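Long-range contacts in endoribonuclease ToxN (Bacillus thuringiensis, PDB 4ATO), which cleaves RNA within A-rich sequences as the toxin of a type III toxin-antitoxin system and is held inactive in a triangular complex with its antitoxin RNA ToxI: residues 9-14 with 96-101; 21-26 with 160-165; 58-63 with 76-81. All blocks are in the same frame, centred on the assembly; numbering follows the deposited sequence.

Contact 1. Residues 9-14 with 96-101; sequences FHTIST and KEIDIA. With nucleotides of chain B.
T11 and K96 form the antiparallel hydrogen-bonded pair that joins strand 9-12 to the edge strand 95-97: T11 N to K96 O and K96 N to T11 O are both 3.0 Å. H10 and E97 follow as the non-hydrogen-bonded pair, and I98 N donates to F9 O at 3.3 Å. Where the strands diverge, U10 of chain B enters, its base edge met by three backbone hydrogen bonds: F9 N holds O4 at 2.7 Å, I98 O accepts from N3 at 2.7 Å, and I100 N reaches O2. Together they match the pairing edge of a uracil, consistent with recognition of that base. The F9 side chain starts beside it: CB lies 3.5 Å from U10 O4 of chain B and 4.0 Å from I98 CD1. CG and CD2 stay near the same oxygen, then CD2 and CE2 meet I100 CD1 at the ring edge. Beyond, Y118 and L121 of helix 108-139 touch the F9 side chain, which also packs on V40 of strand 38-41.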
loop_
_atom_site.group_PDB
_atom_site.type_symbol
_atom_site.label_atom_id
_atom_site.label_comp_id
_atom_site.label_asym_id
_atom_site.label_seq_id
_atom_site.Cartn_x
_atom_site.Cartn_y
_atom_site.Cartn_z
ATOM N N PHE A 9 11.105 9.930 -25.004
ATOM C CA PHE A 9 10.327 10.505 -26.088
ATOM C C PHE A 9 11.187 10.608 -27.344
ATOM O O PHE A 9 12.407 10.680 -27.259
ATOM C CB PHE A 9 9.823 11.901 -25.715
ATOM C CG PHE A 9 8.789 11.913 -24.622
ATOM C CD1 PHE A 9 7.543 11.355 -24.821
ATOM C CD2 PHE A 9 9.055 12.514 -23.410
ATOM C CE1 PHE A 9 6.588 11.376 -23.819
ATOM C CE2 PHE A 9 8.103 12.537 -22.405
ATOM C CZ PHE A 9 6.870 11.964 -22.610
ATOM N N HIS A 10 10.542 10.631 -28.506
ATOM C CA HIS A 10 11.244 10.813 -29.772
ATOM C C HIS A 10 10.374 11.559 -30.764
ATOM O O HIS A 10 9.143 11.507 -30.687
ATOM C CB HIS A 10 11.608 9.469 -30.396
ATOM C CG HIS A 10 12.516 8.628 -29.553
ATOM N ND1 HIS A 10 12.066 7.893 -28.476
ATOM C CD2 HIS A 10 13.849 8.404 -29.630
ATOM C CE1 HIS A 10 13.083 7.253 -27.925
ATOM N NE2 HIS A 10 14.177 7.551 -28.603
ATOM N N THR A 11 11.019 12.252 -31.699
ATOM C CA THR A 11 10.345 12.687 -32.916
ATOM C C THR A 11 10.806 11.776 -34.049
ATOM O O THR A 11 11.914 11.247 -34.018
ATOM C CB THR A 11 10.683 14.131 -33.273
ATOM O OG1 THR A 11 12.105 14.271 -33.364
ATOM C CG2 THR A 11 10.144 15.083 -32.208
ATOM N N ILE A 12 9.947 11.585 -35.039
ATOM C CA ILE A 12 10.276 10.727 -36.163
ATOM C C ILE A 12 10.293 11.554 -37.454
ATOM O O ILE A 12 9.467 12.451 -37.630
ATOM C CB ILE A 12 9.305 9.520 -36.246
ATOM C CG1 ILE A 12 9.659 8.487 -35.171
ATOM C CG2 ILE A 12 9.413 8.818 -37.587
ATOM C CD1 ILE A 12 9.134 8.772 -33.812
ATOM N N SER A 13 11.251 11.275 -38.336
ATOM C CA SER A 13 11.412 12.073 -39.546
ATOM C C SER A 13 10.181 11.918 -40.429
ATOM O O SER A 13 9.639 10.820 -40.568
ATOM C CB SER A 13 12.681 11.681 -40.315
ATOM O OG SER A 13 12.519 10.440 -40.980
ATOM N N THR A 14 9.736 13.026 -41.007
ATOM C CA THR A 14 8.518 13.013 -41.801
ATOM C C THR A 14 8.711 12.200 -43.070
ATOM O O THR A 14 7.747 11.694 -43.640
ATOM C CB THR A 14 8.072 14.427 -42.164
ATOM O OG1 THR A 14 9.014 15.003 -43.076
ATOM C CG2 THR A 14 8.004 15.275 -40.917
ATOM N N LYS A 96 14.850 10.972 -33.568
ATOM C CA LYS A 96 15.686 11.790 -32.702
ATOM C C LYS A 96 15.145 11.799 -31.273
ATOM O O LYS A 96 13.940 11.884 -31.051
ATOM C CB LYS A 96 15.769 13.217 -33.235
ATOM C CG LYS A 96 16.683 14.115 -32.416
ATOM C CD LYS A 96 18.092 13.530 -32.312
ATOM C CE LYS A 96 18.888 14.195 -31.199
ATOM N NZ LYS A 96 18.890 15.675 -31.340
ATOM N N GLU A 97 16.046 11.699 -30.305
ATOM C CA GLU A 97 15.678 11.749 -28.899
ATOM C C GLU A 97 15.295 13.180 -28.519
ATOM O O GLU A 97 15.918 14.134 -28.973
ATOM C CB GLU A 97 16.853 11.246 -28.059
ATOM C CG GLU A 97 16.872 11.716 -26.618
ATOM C CD GLU A 97 16.160 10.764 -25.683
ATOM O OE1 GLU A 97 14.931 10.920 -25.509
ATOM O OE2 GLU A 97 16.829 9.866 -25.122
ATOM N N ILE A 98 14.260 13.337 -27.702
ATOM C CA ILE A 98 13.858 14.668 -27.243
ATOM C C ILE A 98 14.486 15.034 -25.900
ATOM O O ILE A 98 14.332 14.318 -24.909
ATOM C CB ILE A 98 12.336 14.800 -27.126
ATOM C CG1 ILE A 98 11.693 14.749 -28.507
ATOM C CG2 ILE A 98 11.962 16.103 -26.434
ATOM C CD1 ILE A 98 10.192 14.737 -28.463
ATOM N N ASP A 99 15.199 16.155 -25.887
ATOM C CA ASP A 99 15.798 16.700 -24.682
ATOM C C ASP A 99 14.799 17.694 -24.093
ATOM O O ASP A 99 14.652 18.809 -24.591
ATOM C CB ASP A 99 17.105 17.410 -25.049
ATOM C CG ASP A 99 17.878 17.924 -23.834
ATOM O OD1 ASP A 99 17.326 17.988 -22.719
ATOM O OD2 ASP A 99 19.060 18.280 -24.005
ATOM N N ILE A 100 14.117 17.286 -23.028
ATOM C CA ILE A 100 13.056 18.096 -22.443
ATOM C C ILE A 100 13.578 19.444 -21.924
ATOM O O ILE A 100 12.903 20.470 -22.052
ATOM C CB ILE A 100 12.286 17.301 -21.342
ATOM C CG1 ILE A 100 11.585 16.088 -21.975
ATOM C CG2 ILE A 100 11.309 18.206 -20.590
ATOM C CD1 ILE A 100 10.709 15.267 -21.038
ATOM N N ALA A 101 14.788 19.439 -21.368
ATOM C CA ALA A 101 15.423 20.670 -20.888
ATOM C C ALA A 101 15.664 21.637 -22.040
ATOM O O ALA A 101 15.436 22.843 -21.919
ATOM C CB ALA A 101 16.731 20.351 -20.188
ATOM P P U B 10 14.907 10.148 -14.225
ATOM O OP1 U B 10 13.619 9.499 -14.568
ATOM O OP2 U B 10 16.159 9.358 -14.345
ATOM O "O5'" U B 10 15.061 11.510 -15.017
ATOM C "C5'" U B 10 15.137 11.522 -16.436
ATOM C "C4'" U B 10 15.574 12.868 -16.959
ATOM O "O4'" U B 10 15.616 12.815 -18.409
ATOM C "C3'" U B 10 14.648 14.032 -16.608
ATOM O "O3'" U B 10 15.415 15.242 -16.531
ATOM C "C2'" U B 10 13.740 14.094 -17.827
ATOM O "O2'" U B 10 13.109 15.336 -18.022
ATOM C "C1'" U B 10 14.726 13.773 -18.949
ATOM N N1 U B 10 14.111 13.190 -20.150
ATOM C C2 U B 10 14.275 13.872 -21.342
ATOM O O2 U B 10 14.880 14.919 -21.428
ATOM N N3 U B 10 13.718 13.281 -22.446
ATOM C C4 U B 10 13.003 12.099 -22.465
ATOM O O4 U B 10 12.544 11.701 -23.539
ATOM C C5 U B 10 12.878 11.445 -21.191
ATOM C C6 U B 10 13.429 11.992 -20.100
#

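Contact 2. Residues 21-26 with 160-165. With nucleotides of chain C.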
loop_
_atom_site.group_PDB
_atom_site.type_symbol
_atom_site.label_atom_id
_atom_site.label_comp_id
_atom_site.label_asym_id
_atom_site.label_seq_id
_atom_site.Cartn_x
_atom_site.Cartn_y
_atom_site.Cartn_z
ATOM N N ARG A 21 3.323 5.528 -44.393
ATOM C CA ARG A 21 1.900 5.699 -44.703
ATOM C C ARG A 21 1.539 5.239 -46.124
ATOM O O ARG A 21 0.366 5.016 -46.435
ATOM C CB ARG A 21 1.422 7.130 -44.424
ATOM C CG ARG A 21 -0.109 7.280 -44.412
ATOM C CD ARG A 21 -0.593 8.485 -43.602
ATOM N NE ARG A 21 0.197 9.671 -43.898
ATOM C CZ ARG A 21 1.080 10.203 -43.062
ATOM N NH1 ARG A 21 1.267 9.660 -41.869
ATOM N NH2 ARG A 21 1.770 11.279 -43.416
ATOM N N GLU A 22 2.554 5.083 -46.972
ATOM C CA GLU A 22 2.373 4.444 -48.272
ATOM C C GLU A 22 1.807 3.032 -48.094
ATOM O O GLU A 22 0.910 2.615 -48.827
ATOM C CB GLU A 22 3.700 4.367 -49.032
ATOM C CG GLU A 22 4.331 5.712 -49.355
ATOM C CD GLU A 22 5.699 5.577 -50.013
ATOM O OE1 GLU A 22 6.251 4.454 -50.027
ATOM O OE2 GLU A 22 6.221 6.594 -50.516
ATOM N N ALA A 23 2.330 2.306 -47.107
ATOM C CA ALA A 23 1.929 0.920 -46.883
ATOM C C ALA A 23 0.686 0.793 -46.001
ATOM O O ALA A 23 -0.056 -0.183 -46.107
ATOM C CB ALA A 23 3.083 0.123 -46.289
ATOM N N ASP A 24 0.468 1.771 -45.127
ATOM C CA ASP A 24 -0.682 1.753 -44.222
ATOM C C ASP A 24 -1.150 3.170 -43.901
ATOM O O ASP A 24 -0.439 3.941 -43.242
ATOM C CB ASP A 24 -0.340 1.008 -42.927
ATOM C CG ASP A 24 -1.560 0.772 -42.041
ATOM O OD1 ASP A 24 -2.418 1.669 -41.921
ATOM O OD2 ASP A 24 -1.669 -0.326 -41.466
ATOM N N SER A 25 -2.366 3.489 -44.330
ATOM C CA SER A 25 -2.906 4.838 -44.184
ATOM C C SER A 25 -3.216 5.241 -42.735
ATOM O O SER A 25 -3.568 6.396 -42.478
ATOM C CB SER A 25 -4.155 5.013 -45.056
ATOM O OG SER A 25 -5.159 4.076 -44.714
ATOM N N LYS A 26 -3.083 4.309 -41.792
ATOM C CA LYS A 26 -3.371 4.624 -40.388
ATOM C C LYS A 26 -2.179 5.211 -39.635
ATOM O O LYS A 26 -2.313 5.598 -38.468
ATOM C CB LYS A 26 -3.907 3.403 -39.631
ATOM C CG LYS A 26 -5.257 2.890 -40.104
ATOM C CD LYS A 26 -5.514 1.524 -39.501
ATOM C CE LYS A 26 -6.426 0.694 -40.355
ATOM N NZ LYS A 26 -6.097 -0.747 -40.213
ATOM N N PRO A 160 2.768 -6.035 -39.317
ATOM C CA PRO A 160 3.698 -6.823 -40.136
ATOM C C PRO A 160 4.114 -6.110 -41.415
ATOM O O PRO A 160 5.279 -6.189 -41.810
ATOM C CB PRO A 160 2.883 -8.073 -40.476
ATOM C CG PRO A 160 1.969 -8.232 -39.325
ATOM C CD PRO A 160 1.567 -6.821 -38.976
ATOM N N LYS A 161 3.174 -5.427 -42.055
ATOM C CA LYS A 161 3.496 -4.695 -43.269
ATOM C C LYS A 161 4.528 -3.602 -42.977
ATOM O O LYS A 161 5.497 -3.449 -43.720
ATOM C CB LYS A 161 2.233 -4.114 -43.909
ATOM C CG LYS A 161 2.406 -3.725 -45.370
ATOM C CD LYS A 161 1.070 -3.416 -46.041
ATOM C CE LYS A 161 1.246 -3.125 -47.532
ATOM N NZ LYS A 161 -0.026 -2.705 -48.191
ATOM N N LEU A 162 4.336 -2.865 -41.884
ATOM C CA LEU A 162 5.280 -1.816 -41.503
ATOM C C LEU A 162 6.661 -2.379 -41.149
ATOM O O LEU A 162 7.677 -1.722 -41.375
ATOM C CB LEU A 162 4.741 -0.976 -40.336
ATOM C CG LEU A 162 3.455 -0.165 -40.560
ATOM C CD1 LEU A 162 3.187 0.771 -39.376
ATOM C CD2 LEU A 162 3.505 0.605 -41.873
ATOM N N GLU A 163 6.703 -3.590 -40.593
ATOM C CA GLU A 163 7.984 -4.218 -40.267
ATOM C C GLU A 163 8.770 -4.553 -41.532
ATOM O O GLU A 163 9.998 -4.401 -41.571
ATOM C CB GLU A 163 7.793 -5.473 -39.402
ATOM C CG GLU A 163 7.547 -5.160 -37.938
ATOM C CD GLU A 163 7.162 -6.380 -37.130
ATOM O OE1 GLU A 163 7.566 -7.496 -37.519
ATOM O OE2 GLU A 163 6.451 -6.222 -36.110
ATOM N N GLU A 164 8.059 -5.016 -42.556
ATOM C CA GLU A 164 8.665 -5.250 -43.862
ATOM C C GLU A 164 9.246 -3.958 -44.411
ATOM O O GLU A 164 10.358 -3.940 -44.920
ATOM C CB GLU A 164 7.636 -5.779 -44.856
ATOM C CG GLU A 164 7.338 -7.255 -44.750
ATOM C CD GLU A 164 6.581 -7.763 -45.961
ATOM O OE1 GLU A 164 6.505 -7.019 -46.967
ATOM O OE2 GLU A 164 6.059 -8.897 -45.907
ATOM N N LYS A 165 8.477 -2.878 -44.316
ATOM C CA LYS A 165 8.937 -1.583 -44.785
ATOM C C LYS A 165 10.186 -1.145 -44.031
ATOM O O LYS A 165 11.109 -0.576 -44.620
ATOM C CB LYS A 165 7.835 -0.540 -44.653
ATOM C CG LYS A 165 6.767 -0.665 -45.717
ATOM C CD LYS A 165 6.651 0.624 -46.514
ATOM C CE LYS A 165 6.948 0.406 -47.985
ATOM N NZ LYS A 165 6.567 1.605 -48.799
ATOM P P A C 2 -8.727 13.295 -34.831
ATOM O OP1 A C 2 -9.788 14.069 -34.152
ATOM O OP2 A C 2 -7.874 12.380 -34.024
ATOM O "O5'" A C 2 -9.336 12.498 -36.059
ATOM C "C5'" A C 2 -10.360 13.046 -36.869
ATOM C "C4'" A C 2 -10.738 12.079 -37.952
ATOM O "O4'" A C 2 -9.556 11.736 -38.714
ATOM C "C3'" A C 2 -11.287 10.747 -37.462
ATOM O "O3'" A C 2 -12.683 10.789 -37.263
ATOM C "C2'" A C 2 -10.857 9.756 -38.539
ATOM O "O2'" A C 2 -11.781 9.758 -39.620
ATOM C "C1'" A C 2 -9.552 10.366 -39.034
ATOM N N9 A C 2 -8.343 9.753 -38.441
ATOM C C8 A C 2 -7.577 10.285 -37.431
ATOM N N7 A C 2 -6.507 9.584 -37.143
ATOM C C5 A C 2 -6.543 8.542 -38.054
ATOM C C6 A C 2 -5.682 7.453 -38.272
ATOM N N6 A C 2 -4.579 7.262 -37.566
ATOM N N1 A C 2 -5.984 6.574 -39.253
ATOM C C2 A C 2 -7.101 6.794 -39.960
ATOM N N3 A C 2 -7.990 7.779 -39.850
ATOM C C4 A C 2 -7.655 8.635 -38.868
ATOM O "O5'" A C 1 -3.921 13.691 -35.025
ATOM C "C5'" A C 1 -4.584 14.941 -35.147
ATOM C "C4'" A C 1 -5.521 14.958 -36.324
ATOM O "O4'" A C 1 -4.785 14.655 -37.532
ATOM C "C3'" A C 1 -6.638 13.931 -36.298
ATOM O "O3'" A C 1 -7.750 14.362 -35.529
ATOM C "C2'" A C 1 -6.963 13.746 -37.776
ATOM O "O2'" A C 1 -7.801 14.792 -38.229
ATOM C "C1'" A C 1 -5.595 13.926 -38.423
ATOM N N9 A C 1 -4.923 12.648 -38.736
ATOM C C8 A C 1 -3.723 12.227 -38.212
ATOM N N7 A C 1 -3.309 11.077 -38.693
ATOM C C5 A C 1 -4.290 10.719 -39.611
ATOM C C6 A C 1 -4.423 9.601 -40.463
ATOM N N6 A C 1 -3.543 8.591 -40.527
ATOM N N1 A C 1 -5.513 9.547 -41.254
ATOM C C2 A C 1 -6.394 10.555 -41.189
ATOM N N3 A C 1 -6.375 11.656 -40.435
ATOM C C4 A C 1 -5.286 11.682 -39.655
#
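K161 reaches A23 with CG anti to its backbone N (chi1 -162°) and the remaining chain fully extended, whereas K165 sets out with CG beside the backbone N (chi1 -76°) and bends at chi2 and chi3. The two lysines, one helical turn apart, thus bring their aliphatic parts to the same methyl group. A23 CB lies 3.6 Å from K165 CD and 3.9 Å from K161 CE, so the small alanine sits between two long chains. Their ammonium groups then part: K161 NZ makes a weak hydrogen bond to A23 O at 3.3 Å, and K165 NZ forms a salt bridge with E22 OE1 at 3.1 Å, the two side chains crossing at about a right angle. Y19 adds a cation-pi contact to K165.

The contact joins the C-terminal end of helix 14-23 and the loop after it to helix 159-169, whose turn is evidenced by the backbone bond from K165 N to K161 O. In that loop D24 OD1 accepts from K26 N at 2.7 Å, an Asx turn, while D24 OD2 is bonded to D158 N; with both carboxylate oxygens engaged, rotation of the group is restricted. D24 CB meanwhile rests 4.0 Å from L162 CD2, the branch of the buried leucine turned to this loop; L162 also packs on L20 and I88.

Within the Asx turn the backbone meets the antitoxin RNA. S25 O accepts from N6 of A1 of chain C at 2.9 Å, and K26 O accepts from N6 of A2 of chain C, the next nucleotide.

Contact 3. Residues 58-63 with 76-81. With nucleotides of chain C; nucleotides of chain B.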
loop_
_atom_site.group_PDB
_atom_site.type_symbol
_atom_site.label_atom_id
_atom_site.label_comp_id
_atom_site.label_asym_id
_atom_site.label_seq_id
_atom_site.Cartn_x
_atom_site.Cartn_y
_atom_site.Cartn_z
ATOM N N ARG A 58 -5.752 14.927 -28.825
ATOM C CA ARG A 58 -7.211 14.808 -28.932
ATOM C C ARG A 58 -7.772 14.046 -27.724
ATOM O O ARG A 58 -8.279 12.933 -27.851
ATOM C CB ARG A 58 -7.621 14.134 -30.253
ATOM C CG ARG A 58 -7.101 14.814 -31.544
ATOM C CD ARG A 58 -7.658 16.237 -31.746
ATOM N NE ARG A 58 -6.914 17.220 -30.963
ATOM C CZ ARG A 58 -7.421 18.362 -30.498
ATOM N NH1 ARG A 58 -8.687 18.681 -30.748
ATOM N NH2 ARG A 58 -6.658 19.183 -29.776
ATOM N N ASN A 59 -7.682 14.671 -26.558
ATOM C CA ASN A 59 -7.959 14.030 -25.276
ATOM C C ASN A 59 -9.400 13.588 -25.013
ATOM O O ASN A 59 -9.639 12.775 -24.116
ATOM C CB ASN A 59 -7.505 14.945 -24.136
ATOM C CG ASN A 59 -6.004 15.157 -24.126
ATOM O OD1 ASN A 59 -5.239 14.245 -24.422
ATOM N ND2 ASN A 59 -5.578 16.366 -23.776
ATOM N N ASP A 60 -10.353 14.122 -25.771
ATOM C CA ASP A 60 -11.776 13.857 -25.524
ATOM C C ASP A 60 -12.427 12.871 -26.495
ATOM O O ASP A 60 -13.633 12.644 -26.433
ATOM C CB ASP A 60 -12.575 15.163 -25.545
ATOM C CG ASP A 60 -12.055 16.174 -24.553
ATOM O OD1 ASP A 60 -11.791 15.793 -23.394
ATOM O OD2 ASP A 60 -11.908 17.352 -24.935
ATOM N N LYS A 61 -11.651 12.283 -27.393
ATOM C CA LYS A 61 -12.228 11.304 -28.314
ATOM C C LYS A 61 -12.703 10.060 -27.571
ATOM O O LYS A 61 -12.333 9.827 -26.412
ATOM C CB LYS A 61 -11.207 10.894 -29.377
ATOM C CG LYS A 61 -10.660 12.057 -30.173
ATOM C CD LYS A 61 -10.357 11.643 -31.615
ATOM C CE LYS A 61 -9.358 10.488 -31.688
ATOM N NZ LYS A 61 -9.195 9.961 -33.096
ATOM N N ASN A 62 -13.521 9.257 -28.244
ATOM C CA ASN A 62 -13.881 7.939 -27.737
ATOM C C ASN A 62 -12.730 6.959 -27.951
ATOM O O ASN A 62 -12.563 6.431 -29.052
ATOM C CB ASN A 62 -15.129 7.430 -28.459
ATOM C CG ASN A 62 -15.406 5.954 -28.190
ATOM O OD1 ASN A 62 -15.006 5.397 -27.156
ATOM N ND2 ASN A 62 -16.091 5.311 -29.127
ATOM N N PHE A 63 -11.929 6.719 -26.918
ATOM C CA PHE A 63 -10.856 5.722 -27.037
ATOM C C PHE A 63 -11.238 4.417 -26.347
ATOM O O PHE A 63 -11.791 4.433 -25.252
ATOM C CB PHE A 63 -9.553 6.224 -26.417
ATOM C CG PHE A 63 -8.994 7.461 -27.062
ATOM C CD1 PHE A 63 -8.279 7.382 -28.246
ATOM C CD2 PHE A 63 -9.161 8.702 -26.468
ATOM C CE1 PHE A 63 -7.757 8.517 -28.824
ATOM C CE2 PHE A 63 -8.641 9.848 -27.053
ATOM C CZ PHE A 63 -7.938 9.753 -28.224
ATOM N N GLU A 76 -5.088 16.520 -12.454
ATOM C CA GLU A 76 -6.062 15.705 -13.120
ATOM C C GLU A 76 -6.509 16.175 -14.474
ATOM O O GLU A 76 -7.491 15.714 -14.961
ATOM C CB GLU A 76 -7.279 15.603 -12.254
ATOM C CG GLU A 76 -7.390 14.292 -11.569
ATOM C CD GLU A 76 -7.455 14.473 -10.099
ATOM O OE1 GLU A 76 -6.431 14.839 -9.536
ATOM O OE2 GLU A 76 -8.529 14.269 -9.527
ATOM N N LYS A 77 -5.791 17.093 -15.073
ATOM C CA LYS A 77 -6.102 17.501 -16.415
ATOM C C LYS A 77 -5.603 16.484 -17.417
ATOM O O LYS A 77 -4.625 15.833 -17.180
ATOM C CB LYS A 77 -5.491 18.848 -16.701
ATOM C CG LYS A 77 -5.618 19.790 -15.545
ATOM C CD LYS A 77 -6.306 21.059 -15.952
ATOM C CE LYS A 77 -5.303 22.102 -16.367
ATOM N NZ LYS A 77 -5.539 22.535 -17.764
ATOM N N ARG A 78 -6.293 16.359 -18.537
ATOM C CA ARG A 78 -5.864 15.436 -19.566
ATOM C C ARG A 78 -4.674 16.038 -20.302
ATOM O O ARG A 78 -4.721 17.181 -20.756
ATOM C CB ARG A 78 -7.027 15.142 -20.515
ATOM C CG ARG A 78 -8.235 14.578 -19.758
ATOM C CD ARG A 78 -9.502 14.521 -20.607
ATOM N NE ARG A 78 -10.656 14.110 -19.806
ATOM C CZ ARG A 78 -10.995 12.840 -19.594
ATOM N NH1 ARG A 78 -10.275 11.863 -20.131
ATOM N NH2 ARG A 78 -12.053 12.544 -18.853
ATOM N N ILE A 79 -3.593 15.275 -20.394
ATOM C CA ILE A 79 -2.392 15.766 -21.048
ATOM C C ILE A 79 -1.881 14.765 -22.078
ATOM O O ILE A 79 -0.702 14.428 -22.087
ATOM C CB ILE A 79 -1.268 16.087 -20.030
ATOM C CG1 ILE A 79 -1.065 14.923 -19.055
ATOM C CG2 ILE A 79 -1.576 17.349 -19.244
ATOM C CD1 ILE A 79 0.209 15.049 -18.228
ATOM N N GLY A 80 -2.761 14.294 -22.953
ATOM C CA GLY A 80 -2.327 13.416 -24.030
ATOM C C GLY A 80 -2.869 12.005 -23.915
ATOM O O GLY A 80 -3.307 11.558 -22.845
ATOM N N VAL A 81 -2.862 11.298 -25.035
ATOM C CA VAL A 81 -3.288 9.906 -25.066
ATOM C C VAL A 81 -2.285 9.169 -25.934
ATOM O O VAL A 81 -1.972 9.618 -27.045
ATOM C CB VAL A 81 -4.716 9.760 -25.678
ATOM C CG1 VAL A 81 -5.147 8.305 -25.687
ATOM C CG2 VAL A 81 -5.729 10.590 -24.899
ATOM P P U C 4 -15.159 5.342 -34.262
ATOM O OP1 U C 4 -16.564 4.875 -34.266
ATOM O OP2 U C 4 -14.869 6.728 -33.815
ATOM O "O5'" U C 4 -14.258 4.310 -33.453
ATOM C "C5'" U C 4 -14.475 2.914 -33.568
ATOM C "C4'" U C 4 -13.901 2.168 -32.393
ATOM O "O4'" U C 4 -12.464 2.367 -32.358
ATOM C "C3'" U C 4 -14.422 2.598 -31.022
ATOM O "O3'" U C 4 -14.454 1.453 -30.169
ATOM C "C2'" U C 4 -13.331 3.567 -30.542
ATOM O "O2'" U C 4 -13.252 3.722 -29.139
ATOM C "C1'" U C 4 -12.085 2.903 -31.103
ATOM N N1 U C 4 -10.943 3.812 -31.319
ATOM C C2 U C 4 -9.862 3.642 -30.485
ATOM O O2 U C 4 -9.872 2.834 -29.579
ATOM N N3 U C 4 -8.792 4.468 -30.729
ATOM C C4 U C 4 -8.696 5.417 -31.726
ATOM O O4 U C 4 -7.662 6.079 -31.823
ATOM C C5 U C 4 -9.852 5.525 -32.568
ATOM C C6 U C 4 -10.908 4.727 -32.345
ATOM P P A B 33 -0.641 24.903 -27.155
ATOM O OP1 A B 33 -0.368 25.978 -28.141
ATOM O OP2 A B 33 -1.998 24.805 -26.557
ATOM O "O5'" A B 33 -0.223 23.507 -27.755
ATOM C "C5'" A B 33 1.140 23.128 -27.859
ATOM C "C4'" A B 33 1.259 21.735 -28.406
ATOM O "O4'" A B 33 0.908 20.786 -27.355
ATOM C "C3'" A B 33 0.332 21.442 -29.568
ATOM O "O3'" A B 33 0.935 20.476 -30.403
ATOM C "C2'" A B 33 -0.895 20.830 -28.888
ATOM O "O2'" A B 33 -1.647 19.956 -29.703
ATOM C "C1'" A B 33 -0.283 20.094 -27.698
ATOM N N9 A B 33 -1.156 20.093 -26.527
ATOM C C8 A B 33 -1.871 21.176 -26.064
ATOM N N7 A B 33 -2.589 20.916 -25.003
ATOM C C5 A B 33 -2.333 19.575 -24.754
ATOM C C6 A B 33 -2.799 18.696 -23.765
ATOM N N6 A B 33 -3.642 19.052 -22.797
ATOM N N1 A B 33 -2.352 17.420 -23.806
ATOM C C2 A B 33 -1.500 17.063 -24.771
ATOM N N3 A B 33 -0.991 17.794 -25.757
ATOM C C4 A B 33 -1.462 19.050 -25.698
ATOM P P A C 2 -8.727 13.295 -34.831
ATOM O OP1 A C 2 -9.788 14.069 -34.152
ATOM O OP2 A C 2 -7.874 12.380 -34.024
ATOM O "O5'" A C 2 -9.336 12.498 -36.059
ATOM C "C5'" A C 2 -10.360 13.046 -36.869
ATOM C "C4'" A C 2 -10.738 12.079 -37.952
ATOM O "O4'" A C 2 -9.556 11.736 -38.714
ATOM C "C3'" A C 2 -11.287 10.747 -37.462
ATOM O "O3'" A C 2 -12.683 10.789 -37.263
ATOM C "C2'" A C 2 -10.857 9.756 -38.539
ATOM O "O2'" A C 2 -11.781 9.758 -39.620
ATOM C "C1'" A C 2 -9.552 10.366 -39.034
ATOM N N9 A C 2 -8.343 9.753 -38.441
ATOM C C8 A C 2 -7.577 10.285 -37.431
ATOM N N7 A C 2 -6.507 9.584 -37.143
ATOM C C5 A C 2 -6.543 8.542 -38.054
ATOM C C6 A C 2 -5.682 7.453 -38.272
ATOM N N6 A C 2 -4.579 7.262 -37.566
ATOM N N1 A C 2 -5.984 6.574 -39.253
ATOM C C2 A C 2 -7.101 6.794 -39.960
ATOM N N3 A C 2 -7.990 7.779 -39.850
ATOM C C4 A C 2 -7.655 8.635 -38.868
HETATM O O HOH W 1 -8.128 11.614 -22.134
#
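A loop packs here against the start of a strand: N59, in the type I beta turn R58-K61 after strand 51-56, lies against R78, G80 and V81 at the beginning of strand 78-89. The N59 amide carries the turn end of the contact. Its OD1 accepts a weak hydrogen bond from G80 N at 2.9 Å, bent to 125° at the hydrogen, while CB packs 3.7 Å from R78 CB. R78, straight from CG to NE, runs antiparallel to the N59 side chain. A water ties the two together, donating to N59 O and accepting from R78 NH1 at the edge of the guanidinium. D60 OD1 sits off the guanidinium plane with no N-H aimed at it, so it adds only charge proximity; the stronger partner of R78 is an RNA phosphate. At the other end V81 CG1 stands 3.9 Å from the centroid of the F63 ring and 3° off its normal, a CH-pi contact over the face, with V81 CG2 beside F63 CE2.

RNA lines both segments. R78 O accepts from N6 of an adenine of chain B at 3.0 Å, K61 NZ meets OP2 of A2 of chain C at 2.9 Å, and N62 O receives the O2' hydroxyl of U4 of chain C. Backbone bonds join I79 and G80 to L71 of strand 68-72 and V81 to T56 of strand 51-56, and the I79 side chain packs on L113 and K116 of helix 108-139.

Contacts 1 and 3 both reach the six-stranded antiparallel sheet: contact 1 pairs strand 9-12 with the edge strand 95-97, and contact 3 involves strand 78-89, next to the other edge. Their centres are about 21 Å apart, and helix 108-139 packs on residues of both. Contact 2 joins helix 14-23 to helix 159-169; its centre lies about 21 Å from that of contact 1 and 26 Å from that of contact 3, across the chain's centre from the latter. Along the sequence contacts 1 and 2 interleave, while contact 3 falls between the two segments of each. Contact 1 meets RNA chain B, contact 2 chain C and contact 3 both, so two RNA chains bind widely separated parts of one toxin.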